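Local coordinates for TOG array regulator of axonemal microtubules protein 1 (Mus musculus, PDB 5DN7), which binds microtubules and promotes their polymerization through its TOG domains, of which this is the second, and is involved in forming cilia and setting their length, at residues M135-S145 with Y173-L183; N164-T172 with P251-Y261. All coordinates share one frame; numbering follows the deposited sequence.

Contact 1 of 2, residues M135-S145 with Y173-L183; sequences MKEVGPQRVLS and YPSEDFDLPKL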
loop_
_atom_site.group_PDB
_atom_site.type_symbol
_atom_site.label_atom_id
_atom_site.label_comp_id
_atom_site.label_asym_id
_atom_site.label_seq_id
_atom_site.Cartn_x
_atom_site.Cartn_y
_atom_site.Cartn_z
ATOM N N MET A 135 5.825 -6.038 2.669
ATOM C CA MET A 135 5.723 -6.320 4.098
ATOM C C MET A 135 6.350 -7.647 4.469
ATOM O O MET A 135 6.932 -7.784 5.543
ATOM C CB MET A 135 4.277 -6.322 4.552
ATOM C CG MET A 135 3.657 -4.973 4.507
ATOM S SD MET A 135 1.920 -5.091 4.848
ATOM C CE MET A 135 1.565 -3.366 4.568
ATOM N N LYS A 136 6.186 -8.628 3.590
ATOM C CA LYS A 136 6.779 -9.932 3.812
ATOM C C LYS A 136 8.305 -9.840 3.857
ATOM O O LYS A 136 8.948 -10.530 4.638
ATOM C CB LYS A 136 6.355 -10.903 2.718
ATOM C CG LYS A 136 6.820 -12.337 2.962
ATOM C CD LYS A 136 7.063 -13.084 1.654
ATOM C CE LYS A 136 5.903 -12.900 0.685
ATOM N NZ LYS A 136 4.574 -13.228 1.285
ATOM N N GLU A 137 8.878 -8.972 3.027
ATOM C CA GLU A 137 10.329 -8.923 2.869
ATOM C C GLU A 137 11.041 -8.033 3.901
ATOM O O GLU A 137 12.082 -8.419 4.432
ATOM C CB GLU A 137 10.687 -8.467 1.446
ATOM C CG GLU A 137 10.377 -9.511 0.371
ATOM C CD GLU A 137 11.156 -10.815 0.586
ATOM O OE1 GLU A 137 10.533 -11.903 0.541
ATOM O OE2 GLU A 137 12.392 -10.747 0.812
ATOM N N VAL A 138 10.492 -6.857 4.197
ATOM C CA VAL A 138 11.156 -5.965 5.152
ATOM C C VAL A 138 10.361 -5.738 6.442
ATOM O O VAL A 138 10.732 -4.917 7.277
ATOM C CB VAL A 138 11.476 -4.604 4.494
ATOM C CG1 VAL A 138 12.006 -4.840 3.092
ATOM C CG2 VAL A 138 10.251 -3.683 4.449
ATOM N N GLY A 139 9.281 -6.480 6.624
ATOM C CA GLY A 139 8.486 -6.329 7.825
ATOM C C GLY A 139 7.443 -5.230 7.685
ATOM O O GLY A 139 7.694 -4.185 7.084
ATOM N N PRO A 140 6.247 -5.483 8.225
ATOM C CA PRO A 140 5.071 -4.609 8.093
ATOM C C PRO A 140 5.244 -3.214 8.701
ATOM O O PRO A 140 4.773 -2.235 8.115
ATOM C CB PRO A 140 3.979 -5.382 8.839
ATOM C CG PRO A 140 4.727 -6.350 9.745
ATOM C CD PRO A 140 5.955 -6.715 8.980
ATOM N N GLN A 141 5.907 -3.108 9.847
ATOM C CA GLN A 141 5.998 -1.806 10.502
ATOM C C GLN A 141 6.771 -0.789 9.655
ATOM O O GLN A 141 6.292 0.326 9.452
ATOM C CB GLN A 141 6.620 -1.936 11.894
ATOM C CG GLN A 141 6.604 -0.626 12.699
ATOM C CD GLN A 141 5.198 -0.077 12.868
ATOM O OE1 GLN A 141 4.427 -0.537 13.720
ATOM N NE2 GLN A 141 4.839 0.892 12.026
ATOM N N ARG A 142 7.950 -1.163 9.159
ATOM C CA ARG A 142 8.703 -0.307 8.230
ATOM C C ARG A 142 7.836 0.226 7.061
ATOM O O ARG A 142 7.672 1.461 6.879
ATOM C CB ARG A 142 9.909 -1.074 7.670
ATOM C CG ARG A 142 11.222 -0.758 8.382
ATOM C CD ARG A 142 12.458 -1.176 7.558
ATOM N NE ARG A 142 12.914 -0.117 6.654
ATOM C CZ ARG A 142 13.871 -0.268 5.738
ATOM N NH1 ARG A 142 14.478 -1.445 5.591
ATOM N NH2 ARG A 142 14.216 0.755 4.961
ATOM N N VAL A 143 7.284 -0.722 6.294
ATOM C CA VAL A 143 6.369 -0.426 5.180
ATOM C C VAL A 143 5.319 0.587 5.620
ATOM O O VAL A 143 5.143 1.616 4.978
ATOM C CB VAL A 143 5.654 -1.685 4.659
ATOM C CG1 VAL A 143 4.549 -1.309 3.637
ATOM C CG2 VAL A 143 6.631 -2.655 4.042
ATOM N N LEU A 144 4.664 0.320 6.750
ATOM C CA LEU A 144 3.572 1.174 7.192
ATOM C C LEU A 144 4.025 2.572 7.599
ATOM O O LEU A 144 3.290 3.518 7.379
ATOM C CB LEU A 144 2.796 0.538 8.346
ATOM C CG LEU A 144 1.930 -0.701 8.063
ATOM C CD1 LEU A 144 0.951 -0.982 9.214
ATOM C CD2 LEU A 144 1.192 -0.567 6.744
ATOM N N SER A 145 5.202 2.725 8.194
ATOM C CA SER A 145 5.634 4.079 8.595
ATOM C C SER A 145 5.924 4.949 7.357
ATOM O O SER A 145 5.422 6.132 7.220
ATOM C CB SER A 145 6.860 3.996 9.503
ATOM O OG SER A 145 6.558 3.220 10.655
ATOM N N TYR A 173 -0.458 -9.814 10.069
ATOM C CA TYR A 173 0.707 -9.988 10.924
ATOM C C TYR A 173 0.322 -9.919 12.393
ATOM O O TYR A 173 -0.588 -9.181 12.756
ATOM C CB TYR A 173 1.762 -8.927 10.587
ATOM C CG TYR A 173 2.350 -9.146 9.221
ATOM C CD1 TYR A 173 3.327 -10.107 9.030
ATOM C CD2 TYR A 173 1.904 -8.426 8.106
ATOM C CE1 TYR A 173 3.867 -10.342 7.785
ATOM C CE2 TYR A 173 2.432 -8.668 6.839
ATOM C CZ TYR A 173 3.422 -9.630 6.696
ATOM O OH TYR A 173 3.992 -9.903 5.469
ATOM N N PRO A 174 1.025 -10.687 13.253
ATOM C CA PRO A 174 0.734 -10.670 14.696
ATOM C C PRO A 174 0.987 -9.301 15.353
ATOM O O PRO A 174 1.757 -8.504 14.833
ATOM C CB PRO A 174 1.701 -11.731 15.267
ATOM C CG PRO A 174 2.802 -11.835 14.266
ATOM C CD PRO A 174 2.187 -11.539 12.921
ATOM N N SER A 175 0.349 -9.059 16.492
ATOM C CA SER A 175 0.444 -7.795 17.217
ATOM C C SER A 175 1.872 -7.326 17.501
ATOM O O SER A 175 2.157 -6.121 17.470
ATOM C CB SER A 175 -0.296 -7.907 18.549
ATOM O OG SER A 175 -1.694 -7.841 18.353
ATOM N N GLU A 176 2.760 -8.266 17.801
ATOM C CA GLU A 176 4.089 -7.898 18.252
ATOM C C GLU A 176 4.980 -7.429 17.109
ATOM O O GLU A 176 6.049 -6.917 17.357
ATOM C CB GLU A 176 4.758 -9.073 18.999
ATOM C CG GLU A 176 5.148 -10.241 18.125
ATOM C CD GLU A 176 4.069 -11.300 18.050
ATOM O OE1 GLU A 176 2.897 -11.011 18.447
ATOM O OE2 GLU A 176 4.406 -12.431 17.597
ATOM N N ASP A 177 4.552 -7.609 15.860
ATOM C CA ASP A 177 5.302 -7.059 14.732
ATOM C C ASP A 177 5.101 -5.541 14.611
ATOM O O ASP A 177 5.764 -4.884 13.823
ATOM C CB ASP A 177 4.892 -7.731 13.420
ATOM C CG ASP A 177 5.412 -9.148 13.301
ATOM O OD1 ASP A 177 6.017 -9.624 14.283
ATOM O OD2 ASP A 177 5.188 -9.785 12.238
ATOM N N PHE A 178 4.183 -5.001 15.400
ATOM C CA PHE A 178 3.818 -3.593 15.304
ATOM C C PHE A 178 4.096 -2.827 16.585
ATOM O O PHE A 178 3.977 -3.362 17.696
ATOM C CB PHE A 178 2.325 -3.433 14.968
ATOM C CG PHE A 178 1.936 -4.020 13.661
ATOM C CD1 PHE A 178 2.151 -3.321 12.478
ATOM C CD2 PHE A 178 1.379 -5.289 13.602
ATOM C CE1 PHE A 178 1.795 -3.871 11.262
ATOM C CE2 PHE A 178 1.010 -5.841 12.383
ATOM C CZ PHE A 178 1.221 -5.137 11.213
ATOM N N ASP A 179 4.442 -1.560 16.411
ATOM C CA ASP A 179 4.424 -0.586 17.498
ATOM C C ASP A 179 3.029 0.038 17.495
ATOM O O ASP A 179 2.770 1.018 16.782
ATOM C CB ASP A 179 5.517 0.467 17.303
ATOM C CG ASP A 179 5.651 1.402 18.488
ATOM O OD1 ASP A 179 4.684 1.566 19.262
ATOM O OD2 ASP A 179 6.749 1.986 18.643
ATOM N N LEU A 180 2.121 -0.551 18.265
ATOM C CA LEU A 180 0.721 -0.183 18.152
ATOM C C LEU A 180 0.370 1.234 18.650
ATOM O O LEU A 180 -0.494 1.869 18.054
ATOM C CB LEU A 180 -0.153 -1.221 18.862
ATOM C CG LEU A 180 -0.099 -2.645 18.315
ATOM C CD1 LEU A 180 -0.866 -3.525 19.248
ATOM C CD2 LEU A 180 -0.664 -2.743 16.891
ATOM N N PRO A 181 1.001 1.718 19.745
ATOM C CA PRO A 181 0.808 3.136 20.100
ATOM C C PRO A 181 1.203 4.086 18.973
ATOM O O PRO A 181 0.456 5.003 18.615
ATOM C CB PRO A 181 1.738 3.333 21.310
ATOM C CG PRO A 181 1.770 1.992 21.961
ATOM C CD PRO A 181 1.687 0.976 20.830
ATOM N N LYS A 182 2.378 3.846 18.408
ATOM C CA LYS A 182 2.874 4.695 17.347
ATOM C C LYS A 182 1.871 4.678 16.213
ATOM O O LYS A 182 1.461 5.723 15.714
ATOM C CB LYS A 182 4.251 4.228 16.869
ATOM C CG LYS A 182 4.879 5.145 15.820
ATOM C CD LYS A 182 6.330 4.749 15.509
ATOM C CE LYS A 182 6.395 3.457 14.683
ATOM N NZ LYS A 182 7.807 3.058 14.343
ATOM N N LEU A 183 1.450 3.469 15.858
ATOM C CA LEU A 183 0.519 3.244 14.772
ATOM C C LEU A 183 -0.768 4.031 15.007
ATOM O O LEU A 183 -1.214 4.772 14.133
ATOM C CB LEU A 183 0.244 1.745 14.629
ATOM C CG LEU A 183 -0.221 1.215 13.281
ATOM C CD1 LEU A 183 0.618 1.778 12.145
ATOM C CD2 LEU A 183 -0.139 -0.314 13.292
HETATM O O HOH W 1 7.129 -5.175 11.565
#
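Tyr173 lays one ring face on Pro140 at the junction of helices 121-138 and 140-148. Pro140 CG sits 4.0 Å from the centroid of the Tyr173 ring, 22° off its normal, a CH-pi contact offset toward the rim. Met135 SD lies oblique to the same ring, 5.4 Å from its centroid, in a Met-aromatic contact, while Met135 CB packs on Tyr173 CE2. An alanine in place of Tyr173 would remove the ring and is likely to leave Pro140 CG and Met135 CB without their aromatic partner. Asp177 follows in a short 3-10 segment. Its carbonyl O accepts from a water, which accepts from Gln141 N and so bridges the two backbones. Phe178 turns inward, and its CE1 lies 3.6 Å from both Pro140 CB and Leu144 CD1. Asp179 is the N-cap of helix 180-187, and its backbone N donates to Gln141 OE1 at 2.9 Å (N-H...O 154°). Gln141 reaches this N-H because its chain starts anti to the backbone N (chi1 -174°) and then bends at chi2. Lys182 passes CE across the Gln141 amide, 4.0 Å from Gln141 NE2. Leu183 closes the row, with CD1 4.0 Å from Leu144 CD1. The helix junction thus meets the lead-in to helix 180-187 through a largely buried apolar layer, consistent with stacked HEAT repeats in the TOG solenoid, while one hydrogen bond and one water bridge fix Gln141.

Contact 2 of 2, residues N164-T172 with P251-Y261; sequences NICICSLLT and PRLTEQGFVEY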
loop_
_atom_site.group_PDB
_atom_site.type_symbol
_atom_site.label_atom_id
_atom_site.label_comp_id
_atom_site.label_asym_id
_atom_site.label_seq_id
_atom_site.Cartn_x
_atom_site.Cartn_y
_atom_site.Cartn_z
ATOM N N ASN A 164 -6.493 1.612 4.487
ATOM C CA ASN A 164 -6.897 0.225 4.234
ATOM C C ASN A 164 -5.710 -0.738 4.193
ATOM O O ASN A 164 -5.822 -1.892 4.606
ATOM C CB ASN A 164 -7.686 0.101 2.925
ATOM C CG ASN A 164 -9.138 0.574 3.053
ATOM O OD1 ASN A 164 -9.776 0.433 4.102
ATOM N ND2 ASN A 164 -9.664 1.132 1.968
ATOM N N ILE A 165 -4.580 -0.267 3.683
ATOM C CA ILE A 165 -3.375 -1.093 3.629
ATOM C C ILE A 165 -2.849 -1.325 5.052
ATOM O O ILE A 165 -2.330 -2.409 5.362
ATOM C CB ILE A 165 -2.297 -0.441 2.722
ATOM C CG1 ILE A 165 -2.730 -0.534 1.257
ATOM C CG2 ILE A 165 -0.939 -1.107 2.878
ATOM C CD1 ILE A 165 -1.912 0.411 0.319
ATOM N N CYS A 166 -2.990 -0.312 5.914
ATOM C CA CYS A 166 -2.711 -0.522 7.331
ATOM C C CYS A 166 -3.612 -1.628 7.926
ATOM O O CYS A 166 -3.117 -2.539 8.627
ATOM C CB CYS A 166 -2.873 0.789 8.115
ATOM S SG CYS A 166 -1.574 1.993 7.738
ATOM N N ILE A 167 -4.914 -1.569 7.636
ATOM C CA ILE A 167 -5.845 -2.597 8.130
ATOM C C ILE A 167 -5.423 -3.989 7.672
ATOM O O ILE A 167 -5.364 -4.952 8.453
ATOM C CB ILE A 167 -7.284 -2.352 7.650
ATOM C CG1 ILE A 167 -7.820 -1.042 8.208
ATOM C CG2 ILE A 167 -8.211 -3.548 8.036
ATOM C CD1 ILE A 167 -9.102 -0.578 7.528
ATOM N N CYS A 168 -5.111 -4.073 6.389
ATOM C CA CYS A 168 -4.669 -5.308 5.789
ATOM C C CYS A 168 -3.432 -5.878 6.525
ATOM O O CYS A 168 -3.370 -7.070 6.889
ATOM C CB CYS A 168 -4.386 -5.047 4.314
ATOM S SG CYS A 168 -3.743 -6.454 3.404
ATOM N N SER A 169 -2.468 -4.994 6.747
ATOM C CA SER A 169 -1.253 -5.302 7.484
ATOM C C SER A 169 -1.541 -5.867 8.889
ATOM O O SER A 169 -0.985 -6.893 9.283
ATOM C CB SER A 169 -0.392 -4.032 7.588
ATOM O OG SER A 169 0.965 -4.344 7.795
ATOM N N LEU A 170 -2.422 -5.203 9.624
ATOM C CA LEU A 170 -2.701 -5.578 10.995
ATOM C C LEU A 170 -3.507 -6.875 11.058
ATOM O O LEU A 170 -3.507 -7.552 12.081
ATOM C CB LEU A 170 -3.466 -4.473 11.715
ATOM C CG LEU A 170 -2.706 -3.197 12.066
ATOM C CD1 LEU A 170 -3.682 -2.007 12.098
ATOM C CD2 LEU A 170 -2.009 -3.393 13.424
ATOM N N LEU A 171 -4.201 -7.204 9.972
ATOM C CA LEU A 171 -4.905 -8.482 9.905
ATOM C C LEU A 171 -4.018 -9.619 9.350
ATOM O O LEU A 171 -4.397 -10.779 9.397
ATOM C CB LEU A 171 -6.177 -8.356 9.042
ATOM C CG LEU A 171 -7.375 -7.538 9.537
ATOM C CD1 LEU A 171 -8.417 -7.352 8.434
ATOM C CD2 LEU A 171 -8.004 -8.210 10.745
ATOM N N THR A 172 -2.864 -9.284 8.794
ATOM C CA THR A 172 -1.992 -10.303 8.225
ATOM C C THR A 172 -0.854 -10.728 9.188
ATOM O O THR A 172 -0.375 -11.862 9.138
ATOM C CB THR A 172 -1.383 -9.798 6.900
ATOM O OG1 THR A 172 -2.449 -9.464 6.012
ATOM C CG2 THR A 172 -0.472 -10.837 6.254
ATOM N N PRO A 251 -13.204 -6.085 10.600
ATOM C CA PRO A 251 -13.122 -6.287 9.152
ATOM C C PRO A 251 -12.338 -7.567 8.877
ATOM O O PRO A 251 -11.767 -8.131 9.806
ATOM C CB PRO A 251 -12.358 -5.046 8.671
ATOM C CG PRO A 251 -11.428 -4.770 9.816
ATOM C CD PRO A 251 -12.274 -5.029 11.052
ATOM N N ARG A 252 -12.316 -8.024 7.631
ATOM C CA ARG A 252 -11.600 -9.242 7.266
ATOM C C ARG A 252 -10.959 -8.998 5.936
ATOM O O ARG A 252 -11.267 -7.996 5.273
ATOM C CB ARG A 252 -12.543 -10.457 7.178
ATOM C CG ARG A 252 -13.619 -10.318 6.079
ATOM C CD ARG A 252 -14.492 -11.579 5.967
ATOM N NE ARG A 252 -13.699 -12.759 5.629
ATOM C CZ ARG A 252 -13.356 -13.102 4.395
ATOM N NH1 ARG A 252 -13.747 -12.357 3.374
ATOM N NH2 ARG A 252 -12.634 -14.198 4.180
ATOM N N LEU A 253 -10.110 -9.930 5.524
ATOM C CA LEU A 253 -9.433 -9.846 4.241
ATOM C C LEU A 253 -10.006 -10.828 3.247
ATOM O O LEU A 253 -10.215 -11.988 3.574
ATOM C CB LEU A 253 -7.940 -10.130 4.396
ATOM C CG LEU A 253 -7.086 -9.121 5.147
ATOM C CD1 LEU A 253 -5.649 -9.585 5.087
ATOM C CD2 LEU A 253 -7.240 -7.739 4.530
ATOM N N THR A 254 -10.241 -10.376 2.024
ATOM C CA THR A 254 -10.561 -11.299 0.947
ATOM C C THR A 254 -9.305 -12.058 0.543
ATOM O O THR A 254 -8.217 -11.746 0.997
ATOM C CB THR A 254 -11.106 -10.592 -0.281
ATOM O OG1 THR A 254 -10.029 -9.934 -0.961
ATOM C CG2 THR A 254 -12.173 -9.583 0.117
ATOM N N GLU A 255 -9.473 -13.045 -0.331
ATOM C CA GLU A 255 -8.344 -13.782 -0.878
ATOM C C GLU A 255 -7.453 -12.825 -1.661
ATOM O O GLU A 255 -6.228 -12.924 -1.618
ATOM C CB GLU A 255 -8.828 -14.914 -1.783
ATOM C CG GLU A 255 -7.712 -15.782 -2.343
ATOM C CD GLU A 255 -8.232 -16.923 -3.195
ATOM O OE1 GLU A 255 -9.463 -17.014 -3.382
ATOM O OE2 GLU A 255 -7.409 -17.728 -3.679
ATOM N N GLN A 256 -8.078 -11.872 -2.343
ATOM C CA GLN A 256 -7.342 -10.878 -3.115
ATOM C C GLN A 256 -6.612 -9.870 -2.227
ATOM O O GLN A 256 -5.974 -8.946 -2.732
ATOM C CB GLN A 256 -8.283 -10.146 -4.075
ATOM C CG GLN A 256 -8.843 -11.020 -5.184
ATOM C CD GLN A 256 -10.114 -10.456 -5.787
ATOM O OE1 GLN A 256 -10.135 -10.044 -6.947
ATOM N NE2 GLN A 256 -11.183 -10.435 -5.001
ATOM N N GLY A 257 -6.704 -10.042 -0.911
ATOM C CA GLY A 257 -6.039 -9.129 0.006
ATOM C C GLY A 257 -6.812 -7.844 0.236
ATOM O O GLY A 257 -6.298 -6.928 0.857
ATOM N N PHE A 258 -8.051 -7.761 -0.245
ATOM C CA PHE A 258 -8.844 -6.547 -0.042
ATOM C C PHE A 258 -9.462 -6.577 1.340
ATOM O O PHE A 258 -9.718 -7.650 1.878
ATOM C CB PHE A 258 -9.956 -6.397 -1.092
ATOM C CG PHE A 258 -9.459 -6.391 -2.511
ATOM C CD1 PHE A 258 -8.112 -6.274 -2.792
ATOM C CD2 PHE A 258 -10.344 -6.497 -3.561
ATOM C CE1 PHE A 258 -7.652 -6.275 -4.093
ATOM C CE2 PHE A 258 -9.888 -6.498 -4.867
ATOM C CZ PHE A 258 -8.532 -6.386 -5.128
ATOM N N VAL A 259 -9.713 -5.401 1.905
ATOM C CA VAL A 259 -10.401 -5.301 3.176
ATOM C C VAL A 259 -11.915 -5.213 2.967
ATOM O O VAL A 259 -12.407 -4.362 2.231
ATOM C CB VAL A 259 -9.932 -4.073 3.988
ATOM C CG1 VAL A 259 -10.739 -3.928 5.276
ATOM C CG2 VAL A 259 -8.432 -4.162 4.299
ATOM N N GLU A 260 -12.643 -6.088 3.641
ATOM C CA GLU A 260 -14.086 -5.968 3.747
ATOM C C GLU A 260 -14.426 -5.446 5.129
ATOM O O GLU A 260 -13.938 -5.978 6.119
ATOM C CB GLU A 260 -14.775 -7.308 3.511
ATOM C CG GLU A 260 -14.582 -7.868 2.121
ATOM C CD GLU A 260 -15.227 -9.241 1.961
ATOM O OE1 GLU A 260 -15.393 -9.954 2.985
ATOM O OE2 GLU A 260 -15.593 -9.602 0.816
ATOM N N TYR A 261 -15.276 -4.428 5.199
ATOM C CA TYR A 261 -15.585 -3.788 6.468
ATOM C C TYR A 261 -16.635 -4.564 7.232
ATOM O O TYR A 261 -17.482 -5.233 6.646
ATOM C CB TYR A 261 -16.067 -2.341 6.252
ATOM C CG TYR A 261 -15.002 -1.366 5.799
ATOM C CD1 TYR A 261 -13.793 -1.801 5.256
ATOM C CD2 TYR A 261 -15.192 0.000 5.949
ATOM C CE1 TYR A 261 -12.826 -0.900 4.849
ATOM C CE2 TYR A 261 -14.241 0.906 5.539
ATOM C CZ TYR A 261 -13.060 0.451 4.989
ATOM O OH TYR A 261 -12.117 1.377 4.601
#
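A two-stranded antiparallel hairpin, strands 252-253 and 259-260, packs against helix 156-172 of the HEAT-repeat solenoid. Val259 projects toward the helix from the second strand. Its CG2 rests 3.5 Å from Asn164 O, and its CG1 lies 3.8 Å from Ile167 CG2. That Ile167 methyl also touches the ring of Pro251, just before the first strand. Leu253 spreads its two methyls over Cys168 and Thr172. Its CD2 is 3.9 Å from Cys168 SG, and its CD1 is 3.3 Å from Thr172 OG1. Thr172 OG1 itself donates to Cys168 O, from above the carbonyl plane. Leu171 sends CD1 against the first strand, 3.9 Å from Arg252 CA. At the other end of the contact, Tyr261 OH donates to Asn164 OD1 at 2.6 Å. The bond lies in the carbonyl plane and uses a lone pair, with a C=O...O angle of 126°. Asn164 OD1 sits at the edge of the Tyr261 ring, and the amide and ring planes are 67° apart. Asn164 ND2 bonds to Glu161, so both ends of this buried amide are engaged and its rotation is fixed. On the hairpin's outer side, Arg252 NH1 and Glu260 OE1 form a salt bridge at 2.9 Å that links the strands. The hairpin gives Pro251, Leu253 and Val259 to helix 156-172, turns Phe258 to helix 121-138, and keeps the charged pair on the face turned away.

From the N terminus, the chain reaches 135-145 first, where helix 121-138 gives way to helix 140-148. It then runs through 164-172, on helix 156-172, straight into 173-183. There contact 1 closes a loop with 27 residues between its segments. Contact 2 closes a longer one: 78 residues pass before the hairpin at 251-261 returns to helix 156-172. The two contacts cross, because their segments alternate along the chain. Their centres are 14 Å apart, and they touch at Ser169, where Met135, Pro140 and Phe178 pack, and at Leu170, which meets Leu183. Contact 1 ties the helix junction to the start of helix 180-187; contact 2 brings the hairpin after the last helix back onto helix 156-172.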